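Local structure of Rho guanine nucleotide exchange factor 11 (5JHH) at residues 330-335 against 344-349. The protein probably activates Rho-family GTPases by promoting exchange of bound GDP for GTP through its RhoGEF domain, which is followed by a PH domain. Numbering follows the deposited sequence.
Sequences AFFIIC and IYELVA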
loop_
_atom_site.group_PDB
_atom_site.type_symbol
_atom_site.label_atom_id
_atom_site.label_comp_id
_atom_site.label_asym_id
_atom_site.label_seq_id
_atom_site.Cartn_x
_atom_site.Cartn_y
_atom_site.Cartn_z
ATOM N N ALA A 330 -5.689 19.004 -18.211
ATOM C CA ALA A 330 -6.294 20.207 -17.681
ATOM C C ALA A 330 -7.753 20.008 -17.405
ATOM O O ALA A 330 -8.415 19.231 -18.092
ATOM C CB ALA A 330 -6.122 21.339 -18.662
ATOM N N PHE A 331 -8.255 20.800 -16.459
ATOM C CA PHE A 331 -9.681 20.860 -16.148
ATOM C C PHE A 331 -10.054 22.261 -15.672
ATOM O O PHE A 331 -9.190 23.008 -15.226
ATOM C CB PHE A 331 -10.048 19.824 -15.082
ATOM C CG PHE A 331 -9.338 20.019 -13.762
ATOM C CD1 PHE A 331 -8.117 19.406 -13.520
ATOM C CD2 PHE A 331 -9.898 20.787 -12.764
ATOM C CE1 PHE A 331 -7.468 19.569 -12.307
ATOM C CE2 PHE A 331 -9.254 20.943 -11.560
ATOM C CZ PHE A 331 -8.037 20.343 -11.330
ATOM N N PHE A 332 -11.342 22.595 -15.784
ATOM C CA PHE A 332 -11.873 23.917 -15.422
ATOM C C PHE A 332 -12.702 23.837 -14.148
ATOM O O PHE A 332 -13.464 22.890 -13.925
ATOM C CB PHE A 332 -12.805 24.454 -16.517
ATOM C CG PHE A 332 -12.141 24.688 -17.863
ATOM C CD1 PHE A 332 -10.927 25.329 -17.970
ATOM C CD2 PHE A 332 -12.769 24.300 -19.023
ATOM C CE1 PHE A 332 -10.349 25.551 -19.205
ATOM C CE2 PHE A 332 -12.208 24.551 -20.281
ATOM C CZ PHE A 332 -10.997 25.169 -20.367
ATOM N N ILE A 333 -12.584 24.869 -13.340
ATOM C CA ILE A 333 -13.526 25.086 -12.293
ATOM C C ILE A 333 -14.254 26.397 -12.548
ATOM O O ILE A 333 -13.643 27.462 -12.689
ATOM C CB ILE A 333 -12.849 25.105 -10.934
ATOM C CG1 ILE A 333 -12.118 23.771 -10.730
ATOM C CG2 ILE A 333 -13.883 25.368 -9.841
ATOM C CD1 ILE A 333 -11.229 23.738 -9.510
ATOM N N ILE A 334 -15.579 26.293 -12.587
ATOM C CA ILE A 334 -16.453 27.379 -12.959
ATOM C C ILE A 334 -17.281 27.773 -11.752
ATOM O O ILE A 334 -18.085 26.979 -11.277
ATOM C CB ILE A 334 -17.369 26.916 -14.078
ATOM C CG1 ILE A 334 -16.524 26.310 -15.206
ATOM C CG2 ILE A 334 -18.251 28.065 -14.538
ATOM C CD1 ILE A 334 -17.303 25.929 -16.443
ATOM N N CYS A 335 -17.069 28.987 -11.253
ATOM C CA CYS A 335 -17.766 29.469 -10.065
ATOM C C CYS A 335 -19.147 29.907 -10.473
ATOM O O CYS A 335 -19.302 30.609 -11.470
ATOM C CB CYS A 335 -17.027 30.651 -9.460
ATOM S SG CYS A 335 -15.250 30.391 -9.238
ATOM N N ILE A 344 -13.023 31.466 -15.306
ATOM C CA ILE A 344 -12.944 30.091 -14.927
ATOM C C ILE A 344 -11.540 29.901 -14.416
ATOM O O ILE A 344 -10.618 30.480 -14.987
ATOM C CB ILE A 344 -13.153 29.239 -16.195
ATOM C CG1 ILE A 344 -14.649 29.221 -16.540
ATOM C CG2 ILE A 344 -12.575 27.841 -16.052
ATOM C CD1 ILE A 344 -14.963 28.753 -17.948
ATOM N N TYR A 345 -11.387 29.089 -13.371
ATOM C CA TYR A 345 -10.073 28.622 -12.922
ATOM C C TYR A 345 -9.660 27.488 -13.810
ATOM O O TYR A 345 -10.386 26.486 -13.931
ATOM C CB TYR A 345 -10.123 28.111 -11.498
ATOM C CG TYR A 345 -10.378 29.179 -10.467
ATOM C CD1 TYR A 345 -11.642 29.720 -10.279
ATOM C CD2 TYR A 345 -9.352 29.629 -9.664
ATOM C CE1 TYR A 345 -11.868 30.671 -9.287
ATOM C CE2 TYR A 345 -9.572 30.561 -8.667
ATOM C CZ TYR A 345 -10.824 31.088 -8.479
ATOM O OH TYR A 345 -10.996 32.035 -7.477
ATOM N N GLU A 346 -8.516 27.650 -14.462
ATOM C CA GLU A 346 -8.032 26.618 -15.367
ATOM C C GLU A 346 -6.843 25.979 -14.686
ATOM O O GLU A 346 -5.854 26.670 -14.397
ATOM C CB GLU A 346 -7.609 27.180 -16.740
ATOM C CG GLU A 346 -7.027 26.109 -17.676
ATOM C CD GLU A 346 -6.717 26.604 -19.080
ATOM O OE1 GLU A 346 -6.862 27.835 -19.312
ATOM O OE2 GLU A 346 -6.330 25.763 -19.949
ATOM N N LEU A 347 -6.936 24.669 -14.428
ATOM C CA LEU A 347 -5.937 24.002 -13.616
ATOM C C LEU A 347 -5.301 22.881 -14.391
ATOM O O LEU A 347 -5.987 22.176 -15.172
ATOM C CB LEU A 347 -6.569 23.514 -12.323
ATOM C CG LEU A 347 -6.950 24.664 -11.387
ATOM C CD1 LEU A 347 -7.775 24.122 -10.243
ATOM C CD2 LEU A 347 -5.731 25.387 -10.829
ATOM N N VAL A 348 -3.991 22.708 -14.190
ATOM C CA VAL A 348 -3.225 21.684 -14.931
ATOM C C VAL A 348 -2.498 20.735 -13.960
ATOM O O VAL A 348 -1.738 21.157 -13.104
ATOM C CB VAL A 348 -2.208 22.317 -15.932
ATOM C CG1 VAL A 348 -1.701 21.290 -16.961
ATOM C CG2 VAL A 348 -2.836 23.481 -16.657
ATOM N N ALA A 349 -2.768 19.451 -14.144
ATOM C CA ALA A 349 -2.243 18.358 -13.338
ATOM C C ALA A 349 -1.001 17.795 -14.006
ATOM O O ALA A 349 -0.696 18.121 -15.143
ATOM C CB ALA A 349 -3.302 17.271 -13.231
#
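The carbonyl O of Tyr345 accepts a hydrogen bond from Ile333 N at 2.8 Å (N-H...O angle 170°), with the donor in the carbonyl plane, and also receives a CA-H...O contact from Phe332 CA at 3.3 Å. Ile333 O takes Tyr345 N-H in return, and a second reciprocal pair joins Phe331 and Leu347; Phe332 with Glu346, the non-hydrogen-bonded pair between them, marks antiparallel strands, and an eight-residue connection without helix or strand makes them a beta hairpin. Phe331, Ile333, Tyr345 and Leu347 share one face. Phe331 chi1 of 61° leans the ring toward strand 345-348, putting Leu347 CB over one ring face, 4.0 Å from the centroid, a CH-pi contact. Were Phe331 replaced by an alanine, Leu347 CB would probably lose its aromatic cover and a gap would open toward Met359 and Leu362. Ile333 CD1 meets Leu347 CD1 at 3.6 Å, while Cys335 SG reaches the Tyr345 ring edge, 3.4 Å from CE1. On the opposite face, Phe332 and Glu346 lie side by side, Phe332 CE1 3.7 Å from Glu346 CG at the ring edge; Glu346 OE2 forms a salt bridge to Arg263. Within the PH domain, strand 330-335 pairs also with 319-323 and strand 345-348 with 254-263, while helix 352-368 packs against the Phe331 side.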